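Local coordinates for concanavalin A-like lectin protein kinase family protein (Theobroma cacao, PDB 6CTH) that probably transfers phosphate from ATP to serine or threonine residues of other proteins, as the kinase domain of a plant lectin receptor-like kinase, at residues R140-S145 and E197-S202; V181-P186 and A207-S212; S212-R215 and K220-E223; P231-S236 and V265-A270. One frame throughout, in Å; residues are numbered along the deposited sequence.

Contact 1 (R140-S145 and E197-S202). With MG (magnesium ion), chain C.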
loop_
_atom_site.group_PDB
_atom_site.type_symbol
_atom_site.label_atom_id
_atom_site.label_comp_id
_atom_site.label_asym_id
_atom_site.label_seq_id
_atom_site.Cartn_x
_atom_site.Cartn_y
_atom_site.Cartn_z
ATOM N N ARG A 140 6.126 1.826 6.708
ATOM C CA ARG A 140 6.818 0.555 6.860
ATOM C C ARG A 140 6.142 -0.669 6.264
ATOM O O ARG A 140 6.689 -1.762 6.329
ATOM C CB ARG A 140 7.207 0.331 8.318
ATOM C CG ARG A 140 8.214 1.354 8.810
ATOM C CD ARG A 140 8.588 1.133 10.257
ATOM N NE ARG A 140 9.392 -0.067 10.430
ATOM C CZ ARG A 140 9.193 -0.967 11.384
ATOM N NH1 ARG A 140 8.211 -0.810 12.255
ATOM N NH2 ARG A 140 9.977 -2.028 11.465
ATOM N N ASP A 141 4.976 -0.491 5.661
ATOM C CA ASP A 141 4.321 -1.623 5.000
ATOM C C ASP A 141 3.493 -1.234 3.803
ATOM O O ASP A 141 2.354 -1.693 3.610
ATOM C CB ASP A 141 3.531 -2.428 5.999
ATOM C CG ASP A 141 3.286 -3.881 5.550
ATOM O OD1 ASP A 141 3.971 -4.370 4.634
ATOM O OD2 ASP A 141 2.430 -4.516 6.193
ATOM N N ILE A 142 4.060 -0.378 2.986
ATOM C CA ILE A 142 3.412 0.002 1.778
ATOM C C ILE A 142 3.365 -1.194 0.814
ATOM O O ILE A 142 4.422 -1.703 0.465
ATOM C CB ILE A 142 4.108 1.209 1.174
ATOM C CG1 ILE A 142 3.932 2.430 2.105
ATOM C CG2 ILE A 142 3.595 1.490 -0.213
ATOM C CD1 ILE A 142 4.951 3.533 1.823
ATOM N N LYS A 143 2.171 -1.578 0.367
ATOM C CA LYS A 143 1.979 -2.611 -0.623
ATOM C C LYS A 143 0.521 -2.534 -1.116
ATOM O O LYS A 143 -0.299 -1.866 -0.478
ATOM C CB LYS A 143 2.258 -3.997 -0.001
ATOM C CG LYS A 143 1.494 -4.279 1.241
ATOM C CD LYS A 143 1.873 -5.650 1.875
ATOM C CE LYS A 143 1.206 -5.967 3.163
ATOM N NZ LYS A 143 1.583 -7.318 3.708
ATOM N N THR A 144 0.201 -3.171 -2.253
ATOM C CA THR A 144 -1.158 -2.997 -2.816
ATOM C C THR A 144 -2.307 -3.585 -1.995
ATOM O O THR A 144 -3.408 -3.024 -2.013
ATOM C CB THR A 144 -1.284 -3.456 -4.292
ATOM O OG1 THR A 144 -1.257 -4.861 -4.348
ATOM C CG2 THR A 144 -0.193 -2.930 -5.158
ATOM N N SER A 145 -2.074 -4.610 -1.166
ATOM C CA SER A 145 -3.102 -5.070 -0.250
ATOM C C SER A 145 -3.436 -4.112 0.892
ATOM O O SER A 145 -4.396 -4.337 1.623
ATOM C CB SER A 145 -2.776 -6.448 0.365
ATOM O OG SER A 145 -1.521 -6.443 1.013
ATOM N N GLU A 197 13.269 7.030 2.800
ATOM C CA GLU A 197 13.810 6.355 1.600
ATOM C C GLU A 197 13.396 4.857 1.530
ATOM O O GLU A 197 13.190 4.316 0.432
ATOM C CB GLU A 197 15.332 6.492 1.547
ATOM C CG GLU A 197 15.869 7.897 1.258
ATOM C CD GLU A 197 15.693 8.831 2.426
ATOM O OE1 GLU A 197 15.697 8.359 3.584
ATOM O OE2 GLU A 197 15.449 10.054 2.223
ATOM N N SER A 198 13.295 4.179 2.663
ATOM C CA SER A 198 12.756 2.818 2.656
ATOM C C SER A 198 11.249 2.766 2.278
ATOM O O SER A 198 10.842 1.878 1.559
ATOM C CB SER A 198 13.108 2.011 3.932
ATOM O OG SER A 198 12.398 2.462 5.070
ATOM N N ASP A 199 10.489 3.768 2.707
ATOM C CA ASP A 199 9.097 3.893 2.307
ATOM C C ASP A 199 9.014 4.167 0.797
ATOM O O ASP A 199 8.161 3.624 0.114
ATOM C CB ASP A 199 8.414 5.030 3.067
ATOM C CG ASP A 199 7.718 4.565 4.332
ATOM O OD1 ASP A 199 7.716 3.354 4.616
ATOM O OD2 ASP A 199 7.168 5.427 5.044
ATOM N N VAL A 200 9.897 5.031 0.285
ATOM C CA VAL A 200 9.913 5.362 -1.148
ATOM C C VAL A 200 10.253 4.081 -1.968
ATOM O O VAL A 200 9.689 3.878 -2.996
ATOM C CB VAL A 200 10.835 6.583 -1.443
ATOM C CG1 VAL A 200 11.210 6.672 -2.909
ATOM C CG2 VAL A 200 10.122 7.845 -0.989
ATOM N N TYR A 201 11.134 3.241 -1.470
ATOM C CA TYR A 201 11.465 1.943 -2.133
ATOM C C TYR A 201 10.180 1.136 -2.311
ATOM O O TYR A 201 9.848 0.726 -3.437
ATOM C CB TYR A 201 12.521 1.230 -1.347
ATOM C CG TYR A 201 12.837 -0.131 -1.985
ATOM C CD1 TYR A 201 12.031 -1.236 -1.766
ATOM C CD2 TYR A 201 13.908 -0.243 -2.849
ATOM C CE1 TYR A 201 12.310 -2.438 -2.397
ATOM C CE2 TYR A 201 14.181 -1.438 -3.500
ATOM C CZ TYR A 201 13.399 -2.506 -3.230
ATOM O OH TYR A 201 13.681 -3.725 -3.878
ATOM N N SER A 202 9.397 0.982 -1.234
ATOM C CA SER A 202 8.149 0.222 -1.317
ATOM C C SER A 202 7.195 0.857 -2.309
ATOM O O SER A 202 6.556 0.173 -3.068
ATOM C CB SER A 202 7.448 0.158 0.038
ATOM O OG SER A 202 8.324 -0.293 1.067
HETATM MG MG MG C . 1.190 -4.721 7.743
HETATM O O HOH W 1 6.872 0.676 3.321
HETATM O O HOH W 2 0.052 -5.995 6.662
HETATM O O HOH W 3 2.480 -6.213 8.412
HETATM O O HOH W 4 0.102 -5.021 9.638
HETATM O O HOH W 5 2.144 -3.237 8.894
#
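Asp199, on helix 196-212, reaches across to the loop at Arg140 and takes hold of its backbone. The backbone N of Arg140 donates to Asp199 OD1 at 3.0 Å, N-H...O 159°, on the syn lone pair, the side of the other carboxylate oxygen. That other oxygen, OD2, accepts from the backbone N of His139 and from His130 NE2, so the carboxylate is held at both ends. Ile142 runs across Asp199 at about a right angle. Its CG1 stands anti to the carbonyl carbon (chi1 -66°), and CD1 at the end of that branch settles 3.9 Å from Asp199 CG. Nearer the backbone, Ile142 CB packs 3.7 Å from Ser202 CB, one helical turn along from Asp199. A single water fills in between: it accepts from Ile142 N at 3.0 Å and donates to Asp199 OD1 at 3.1 Å and to Ser202 OG at 2.9 Å. Ser202 OG is also bonded to Tyr183 O. His139, Arg140 and Asp141 form the HRD motif of the kinase catalytic loop, anchored by the aspartate of helix 196-212. Asp141 turns its side chain away from the helix, and its OD2 binds magnesium at 2.0 Å with four waters and Asp159 completing the site. The guanidinium of Arg140 also leaves, for the carbonyls of Leu162 and Leu176. A buried carboxylate receiving this many N-H donors is probably ionised, and by gripping the backbone on either side of Asp141, directly and through the water, it would steady the position of the metal ligand.

Contact 2 (V181-P186 and A207-S212)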
loop_
_atom_site.group_PDB
_atom_site.type_symbol
_atom_site.label_atom_id
_atom_site.label_comp_id
_atom_site.label_asym_id
_atom_site.label_seq_id
_atom_site.Cartn_x
_atom_site.Cartn_y
_atom_site.Cartn_z
ATOM N N VAL A 181 8.130 -9.068 2.753
ATOM C CA VAL A 181 9.090 -9.534 1.782
ATOM C C VAL A 181 8.622 -9.190 0.370
ATOM O O VAL A 181 7.455 -9.486 0.051
ATOM C CB VAL A 181 9.240 -11.097 2.044
ATOM C CG1 VAL A 181 9.750 -11.791 0.808
ATOM C CG2 VAL A 181 10.223 -11.196 3.185
ATOM N N GLY A 182 9.490 -8.554 -0.410
ATOM C CA GLY A 182 9.209 -8.086 -1.776
ATOM C C GLY A 182 9.017 -6.569 -1.878
ATOM O O GLY A 182 9.031 -5.995 -2.974
ATOM N N TYR A 183 8.787 -5.959 -0.719
ATOM C CA TYR A 183 8.630 -4.493 -0.599
ATOM C C TYR A 183 9.650 -3.838 0.289
ATOM O O TYR A 183 9.533 -2.590 0.545
ATOM C CB TYR A 183 7.229 -4.152 -0.039
ATOM C CG TYR A 183 6.238 -4.808 -0.884
ATOM C CD1 TYR A 183 5.748 -4.203 -2.021
ATOM C CD2 TYR A 183 5.872 -6.140 -0.624
ATOM C CE1 TYR A 183 4.883 -4.881 -2.861
ATOM C CE2 TYR A 183 5.024 -6.807 -1.471
ATOM C CZ TYR A 183 4.526 -6.181 -2.573
ATOM O OH TYR A 183 3.715 -6.915 -3.383
ATOM N N MET A 184 10.636 -4.596 0.755
ATOM C CA MET A 184 11.592 -4.093 1.709
ATOM C C MET A 184 12.898 -3.726 1.052
ATOM O O MET A 184 13.504 -4.545 0.313
ATOM C CB MET A 184 11.793 -5.095 2.831
ATOM C CG MET A 184 10.608 -5.213 3.774
ATOM S SD MET A 184 10.775 -6.611 4.907
ATOM C CE MET A 184 11.863 -5.973 6.154
ATOM N N ALA A 185 13.336 -2.484 1.258
ATOM C CA ALA A 185 14.597 -2.016 0.712
ATOM C C ALA A 185 15.783 -2.819 1.232
ATOM O O ALA A 185 15.753 -3.294 2.371
ATOM C CB ALA A 185 14.803 -0.524 1.072
ATOM N N PRO A 186 16.847 -2.954 0.417
ATOM C CA PRO A 186 17.951 -3.809 0.893
ATOM C C PRO A 186 18.605 -3.421 2.215
ATOM O O PRO A 186 18.942 -4.331 3.002
ATOM C CB PRO A 186 18.984 -3.787 -0.266
ATOM C CG PRO A 186 18.557 -2.712 -1.146
ATOM C CD PRO A 186 17.089 -2.425 -0.929
ATOM N N ALA A 207 4.458 1.002 -7.620
ATOM C CA ALA A 207 4.273 1.686 -8.899
ATOM C C ALA A 207 4.477 0.703 -10.065
ATOM O O ALA A 207 3.709 0.673 -11.007
ATOM C CB ALA A 207 5.251 2.828 -9.028
ATOM N N LEU A 208 5.498 -0.126 -9.946
ATOM C CA LEU A 208 5.810 -1.108 -11.007
ATOM C C LEU A 208 4.804 -2.236 -11.085
ATOM O O LEU A 208 4.518 -2.732 -12.182
ATOM C CB LEU A 208 7.226 -1.620 -10.830
ATOM C CG LEU A 208 8.299 -0.540 -10.996
ATOM C CD1 LEU A 208 9.687 -1.065 -10.794
ATOM C CD2 LEU A 208 8.219 0.196 -12.335
ATOM N N GLU A 209 4.274 -2.663 -9.931
ATOM C CA GLU A 209 3.188 -3.651 -9.888
ATOM C C GLU A 209 1.970 -3.108 -10.594
ATOM O O GLU A 209 1.281 -3.825 -11.297
ATOM C CB GLU A 209 2.800 -4.056 -8.464
ATOM C CG GLU A 209 3.893 -4.773 -7.703
ATOM C CD GLU A 209 3.554 -5.158 -6.309
ATOM O OE1 GLU A 209 2.890 -4.317 -5.618
ATOM O OE2 GLU A 209 3.922 -6.303 -5.868
ATOM N N ILE A 210 1.636 -1.826 -10.341
ATOM C CA ILE A 210 0.484 -1.221 -10.972
ATOM C C ILE A 210 0.630 -1.091 -12.519
ATOM O O ILE A 210 -0.297 -1.389 -13.275
ATOM C CB ILE A 210 0.212 0.140 -10.292
ATOM C CG1 ILE A 210 -0.276 -0.074 -8.872
ATOM C CG2 ILE A 210 -0.787 0.994 -11.047
ATOM C CD1 ILE A 210 -0.388 1.218 -8.059
ATOM N N ALA A 211 1.791 -0.672 -12.981
ATOM C CA ALA A 211 2.092 -0.589 -14.420
ATOM C C ALA A 211 1.977 -1.959 -15.122
ATOM O O ALA A 211 1.474 -2.046 -16.248
ATOM C CB ALA A 211 3.499 -0.062 -14.614
ATOM N N SER A 212 2.447 -2.983 -14.436
ATOM C CA SER A 212 2.709 -4.297 -15.066
ATOM C C SER A 212 1.623 -5.341 -14.796
ATOM O O SER A 212 1.534 -6.370 -15.511
ATOM C CB SER A 212 4.084 -4.801 -14.590
ATOM O OG SER A 212 4.035 -5.263 -13.235
HETATM O O HOH W 6 1.452 -5.157 -3.656
#
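Tyr183 and Glu209 make this contact by themselves, meeting at the far ends of two long side chains whose CA atoms stand 10.8 Å apart. The hydroxyl OH of Tyr183 donates to Glu209 OE2 at 2.6 Å, a short bond that falls on the syn lone pair of the carboxylate. Glu209 gets there by running straight out from helix 196-212, with CD anti to CA (chi2 179°). The carboxylate is turned 69° from the phenol ring and presents its oxygens to the ring edge: OE1 lies in the ring plane, 3.4 Å from CE1. One water closes the arrangement into a small circuit, donating to Tyr183 OH at 2.9 Å and to Glu209 OE1 at 2.6 Å. OE2 has a second donor in Ser216 N, from the loop after the helix, while Val205 of the same helix touches the tyrosine side chain. Tyr183 belongs to the segment leading into the APE motif, the P+1 loop of protein kinases, and a tyrosine-glutamate pair at these positions is familiar from relatives such as protein kinase A. With the phenol, the water and a backbone N-H all donating to it, the buried carboxylate is probably charged, and it ties the P+1 loop to the central helix.

Contact 3 (S212-R215 and K220-E223)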
loop_
_atom_site.group_PDB
_atom_site.type_symbol
_atom_site.label_atom_id
_atom_site.label_comp_id
_atom_site.label_asym_id
_atom_site.label_seq_id
_atom_site.Cartn_x
_atom_site.Cartn_y
_atom_site.Cartn_z
ATOM N N SER A 212 2.447 -2.983 -14.436
ATOM C CA SER A 212 2.709 -4.297 -15.066
ATOM C C SER A 212 1.623 -5.341 -14.796
ATOM O O SER A 212 1.534 -6.370 -15.511
ATOM C CB SER A 212 4.084 -4.801 -14.590
ATOM O OG SER A 212 4.035 -5.263 -13.235
ATOM N N GLY A 213 0.809 -5.125 -13.762
ATOM C CA GLY A 213 -0.114 -6.130 -13.280
ATOM C C GLY A 213 0.540 -7.388 -12.754
ATOM O O GLY A 213 -0.089 -8.443 -12.759
ATOM N N ARG A 214 1.795 -7.298 -12.310
ATOM C CA ARG A 214 2.577 -8.437 -11.840
ATOM C C ARG A 214 3.012 -8.177 -10.411
ATOM O O ARG A 214 3.461 -7.057 -10.101
ATOM C CB ARG A 214 3.837 -8.614 -12.676
ATOM C CG ARG A 214 3.532 -9.040 -14.102
ATOM C CD ARG A 214 4.791 -9.085 -14.940
ATOM N NE ARG A 214 4.505 -9.279 -16.368
ATOM C CZ ARG A 214 4.256 -10.454 -16.963
ATOM N NH1 ARG A 214 4.217 -11.590 -16.268
ATOM N NH2 ARG A 214 4.023 -10.477 -18.286
ATOM N N ARG A 215 2.858 -9.206 -9.562
ATOM C CA ARG A 215 3.272 -9.116 -8.194
ATOM C C ARG A 215 4.802 -9.149 -8.070
ATOM O O ARG A 215 5.495 -9.929 -8.778
ATOM C CB ARG A 215 2.615 -10.259 -7.390
ATOM C CG ARG A 215 2.711 -10.072 -5.889
ATOM C CD ARG A 215 2.121 -11.253 -5.131
ATOM N NE ARG A 215 0.718 -11.500 -5.398
ATOM C CZ ARG A 215 -0.313 -10.947 -4.763
ATOM N NH1 ARG A 215 -0.135 -10.021 -3.832
ATOM N NH2 ARG A 215 -1.557 -11.331 -5.072
ATOM N N LYS A 220 5.201 -14.237 -12.454
ATOM C CA LYS A 220 4.596 -15.164 -13.427
ATOM C C LYS A 220 5.070 -14.877 -14.864
ATOM O O LYS A 220 4.242 -14.685 -15.761
ATOM C CB LYS A 220 3.053 -15.107 -13.369
ATOM C CG LYS A 220 2.421 -15.716 -12.125
ATOM C CD LYS A 220 0.968 -15.244 -12.002
ATOM C CE LYS A 220 0.206 -16.011 -10.928
ATOM N NZ LYS A 220 -1.198 -15.521 -10.744
ATOM N N PHE A 221 6.385 -14.791 -15.077
ATOM C CA PHE A 221 6.895 -14.593 -16.443
ATOM C C PHE A 221 6.808 -15.926 -17.189
ATOM O O PHE A 221 7.097 -16.976 -16.604
ATOM C CB PHE A 221 8.332 -14.070 -16.454
ATOM C CG PHE A 221 8.489 -12.724 -15.813
ATOM C CD1 PHE A 221 7.847 -11.625 -16.344
ATOM C CD2 PHE A 221 9.292 -12.566 -14.695
ATOM C CE1 PHE A 221 7.975 -10.376 -15.750
ATOM C CE2 PHE A 221 9.436 -11.325 -14.086
ATOM C CZ PHE A 221 8.768 -10.226 -14.612
ATOM N N GLU A 222 6.371 -15.882 -18.449
ATOM C CA GLU A 222 6.348 -17.084 -19.311
ATOM C C GLU A 222 7.625 -17.203 -20.170
ATOM O O GLU A 222 8.145 -18.310 -20.344
ATOM C CB GLU A 222 5.076 -17.106 -20.169
ATOM N N GLU A 223 8.141 -16.078 -20.685
ATOM C CA GLU A 223 9.335 -16.069 -21.560
ATOM C C GLU A 223 10.638 -15.615 -20.868
ATOM O O GLU A 223 11.669 -15.494 -21.541
ATOM C CB GLU A 223 9.085 -15.180 -22.799
#
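Arg214 leans out toward Phe221 and Lys220, across a short loop, and its side chain does most of the touching. From CB, which points to the 220-223 segment, CG is placed anti to the carbonyl carbon (chi1 -68°), and the chain then runs extended to NE. CD is the first atom to arrive, 3.5 Å from Phe221 CE1, approaching the ring obliquely. NE comes next, 3.7 Å from the same atom, Phe221 CE1. The backbone just before the arginine makes a turn: helix 196-212 ends at Ser212, Gly213 takes positive phi, and Ser212 OG accepts from the backbone N of Arg214 at 3.2 Å, an ST turn at the start of the loop that leads to helix 229-238. Ser212 OG in its turn donates to Leu208 O, back in the helix. At CZ the flat end begins. The guanidinium is inclined 33° to the phenyl ring, and Phe221 CD1 sits over one face, offset toward the rim and 3.8 Å from CZ. Of the terminal nitrogens, NH1 makes the polar contact, with Lys220 O at the guanidinium edge and in its plane; the bond from NH1 to that oxygen is 3.1 Å but weak, N-H...O 126°. The stronger partner of NH1 is Pro219 O, one residue earlier. Trp232, on helix 229-238, receives the guanidinium in a cation-pi contact and also meets the ring of Phe221.

Contact 4 (P231-S236 and V265-A270)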
loop_
_atom_site.group_PDB
_atom_site.type_symbol
_atom_site.label_atom_id
_atom_site.label_comp_id
_atom_site.label_asym_id
_atom_site.label_seq_id
_atom_site.Cartn_x
_atom_site.Cartn_y
_atom_site.Cartn_z
ATOM N N PRO A 231 14.057 -6.422 -11.006
ATOM C CA PRO A 231 15.176 -6.684 -11.967
ATOM C C PRO A 231 14.706 -6.833 -13.400
ATOM O O PRO A 231 15.391 -6.355 -14.301
ATOM C CB PRO A 231 15.781 -7.995 -11.487
ATOM C CG PRO A 231 15.380 -8.137 -10.080
ATOM C CD PRO A 231 14.083 -7.378 -9.898
ATOM N N TRP A 232 13.554 -7.453 -13.621
ATOM C CA TRP A 232 13.018 -7.587 -14.973
ATOM C C TRP A 232 12.614 -6.252 -15.552
ATOM O O TRP A 232 12.870 -5.981 -16.701
ATOM C CB TRP A 232 11.831 -8.554 -14.979
ATOM C CG TRP A 232 11.124 -8.671 -16.266
ATOM C CD1 TRP A 232 11.475 -9.467 -17.331
ATOM C CD2 TRP A 232 9.904 -8.020 -16.639
ATOM N NE1 TRP A 232 10.541 -9.340 -18.346
ATOM C CE2 TRP A 232 9.569 -8.465 -17.943
ATOM C CE3 TRP A 232 9.056 -7.121 -16.002
ATOM C CZ2 TRP A 232 8.419 -8.027 -18.617
ATOM C CZ3 TRP A 232 7.907 -6.674 -16.681
ATOM C CH2 TRP A 232 7.609 -7.135 -17.979
ATOM N N VAL A 233 11.990 -5.372 -14.738
ATOM C CA VAL A 233 11.679 -4.023 -15.220
ATOM C C VAL A 233 12.960 -3.259 -15.542
ATOM O O VAL A 233 13.059 -2.597 -16.602
ATOM C CB VAL A 233 10.747 -3.227 -14.246
ATOM C CG1 VAL A 233 10.494 -1.825 -14.775
ATOM C CG2 VAL A 233 9.417 -3.939 -14.094
ATOM N N TRP A 234 13.978 -3.376 -14.688
ATOM C CA TRP A 234 15.206 -2.630 -14.918
ATOM C C TRP A 234 15.891 -3.139 -16.224
ATOM O O TRP A 234 16.322 -2.330 -17.056
ATOM C CB TRP A 234 16.145 -2.692 -13.694
ATOM C CG TRP A 234 16.916 -1.462 -13.552
ATOM C CD1 TRP A 234 17.701 -0.868 -14.522
ATOM C CD2 TRP A 234 17.034 -0.633 -12.394
ATOM N NE1 TRP A 234 18.239 0.304 -14.038
ATOM C CE2 TRP A 234 17.850 0.473 -12.744
ATOM C CE3 TRP A 234 16.526 -0.695 -11.108
ATOM C CZ2 TRP A 234 18.185 1.504 -11.829
ATOM C CZ3 TRP A 234 16.830 0.374 -10.201
ATOM C CH2 TRP A 234 17.654 1.432 -10.574
ATOM N N GLU A 235 15.914 -4.450 -16.412
ATOM C CA GLU A 235 16.497 -5.024 -17.612
ATOM C C GLU A 235 15.704 -4.561 -18.827
ATOM O O GLU A 235 16.277 -4.216 -19.842
ATOM C CB GLU A 235 16.518 -6.550 -17.524
ATOM C CG GLU A 235 17.334 -7.243 -18.600
ATOM C CD GLU A 235 17.049 -8.732 -18.671
ATOM O OE1 GLU A 235 16.002 -9.118 -19.227
ATOM O OE2 GLU A 235 17.873 -9.514 -18.170
ATOM N N SER A 236 14.385 -4.530 -18.721
ATOM C CA SER A 236 13.567 -4.091 -19.843
ATOM C C SER A 236 13.836 -2.638 -20.204
ATOM O O SER A 236 13.886 -2.286 -21.372
ATOM C CB SER A 236 12.085 -4.284 -19.561
ATOM O OG SER A 236 11.756 -5.649 -19.483
ATOM N N VAL A 265 10.029 6.435 -12.784
ATOM C CA VAL A 265 9.802 6.817 -11.378
ATOM C C VAL A 265 9.880 5.573 -10.491
ATOM O O VAL A 265 10.532 5.594 -9.464
ATOM C CB VAL A 265 8.440 7.531 -11.232
ATOM C CG1 VAL A 265 7.934 7.527 -9.801
ATOM C CG2 VAL A 265 8.546 8.942 -11.814
ATOM N N GLY A 266 9.238 4.496 -10.901
ATOM C CA GLY A 266 9.305 3.266 -10.115
ATOM C C GLY A 266 10.715 2.755 -9.869
ATOM O O GLY A 266 11.082 2.384 -8.756
ATOM N N LEU A 267 11.530 2.721 -10.931
ATOM C CA LEU A 267 12.919 2.249 -10.782
ATOM C C LEU A 267 13.749 3.182 -9.914
ATOM O O LEU A 267 14.556 2.752 -9.120
ATOM C CB LEU A 267 13.549 2.069 -12.192
ATOM C CG LEU A 267 12.886 1.038 -13.110
ATOM C CD1 LEU A 267 13.498 1.149 -14.490
ATOM C CD2 LEU A 267 13.056 -0.345 -12.505
ATOM N N TRP A 268 13.600 4.483 -10.119
ATOM C CA TRP A 268 14.283 5.504 -9.311
ATOM C C TRP A 268 14.013 5.315 -7.833
ATOM O O TRP A 268 14.920 5.381 -7.011
ATOM C CB TRP A 268 13.792 6.859 -9.787
ATOM C CG TRP A 268 14.466 8.099 -9.352
ATOM C CD1 TRP A 268 15.773 8.260 -8.969
ATOM C CD2 TRP A 268 13.891 9.417 -9.378
ATOM N NE1 TRP A 268 16.027 9.606 -8.713
ATOM C CE2 TRP A 268 14.896 10.329 -8.970
ATOM C CE3 TRP A 268 12.621 9.913 -9.696
ATOM C CZ2 TRP A 268 14.674 11.717 -8.863
ATOM C CZ3 TRP A 268 12.397 11.314 -9.580
ATOM C CH2 TRP A 268 13.443 12.184 -9.210
ATOM N N CYS A 269 12.745 5.068 -7.520
ATOM C CA CYS A 269 12.268 4.850 -6.163
ATOM C C CYS A 269 12.816 3.539 -5.639
ATOM O O CYS A 269 13.206 3.459 -4.497
ATOM C CB CYS A 269 10.737 4.850 -6.111
ATOM S SG CYS A 269 10.065 6.522 -6.301
ATOM N N ALA A 270 12.911 2.541 -6.521
ATOM C CA ALA A 270 13.405 1.235 -6.140
ATOM C C ALA A 270 14.906 1.063 -6.287
ATOM O O ALA A 270 15.409 -0.079 -6.332
ATOM C CB ALA A 270 12.639 0.153 -6.899
#
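Trp232 O, one residue before the Val233 that meets Leu267, is gripped twice by Ser236: the backbone N donates from one face of the carbonyl plane at 2.9 Å and OG from the opposite face at 3.0 Å. The second of these bonds ties the serine hydroxyl to its own helix. The side chains that meet segment 265-270 are apolar. Leu267 is the wedge here. Its CG is anti to the carbonyl carbon (chi1 -62°), and methyl CD2 enters between two neighbours of helix 229-238, 3.7 Å from Val233 CG1 and 3.8 Å from Trp234 CE3. Behind the methyl, Leu267 CB stands 4.2 Å from the centroid of the six-membered ring of Trp234 and 11° off its normal, a CH-pi contact over the face. The far corner of the indole, CZ3, comes to 3.5 Å from Leu267 O. At the other end NE1 donates to Pro297 O, and His271 meets the indole edge-to-face. Leu208 of the central helix touches both Val233 and Leu267, so three helices of the large lobe converge on this leucine. Between the two helices the adhesion is dispersive, while the polar N-H of the tryptophan is satisfied outside the interface, which, with Leu267 CB over the face, would help to set how the ring is turned.

All four contacts lie in the large, mostly helical lobe of the kinase domain; helix 196-212 carries a segment of contacts 1 and 2, ends at contact 3 and touches contact 4. Contacts 1 and 2 use different turns of it, with centres 8 Å apart; along the chain their segments alternate. Contact 3 opens on Ser212, the last residue of that helix and of contact 2, its centre about 13 Å from that of contact 2, nearer the surface. Contact 4 follows in series, joining helices 229-238 and 256-269, its centre 9 Å from contact 2 and 15 Å from contact 1. Tyr201 and Val200 of contact 1 touch its end at Cys269 and Ala270. The metal-bearing loop is thus backed by one central helix, itself packed against the two outer helices.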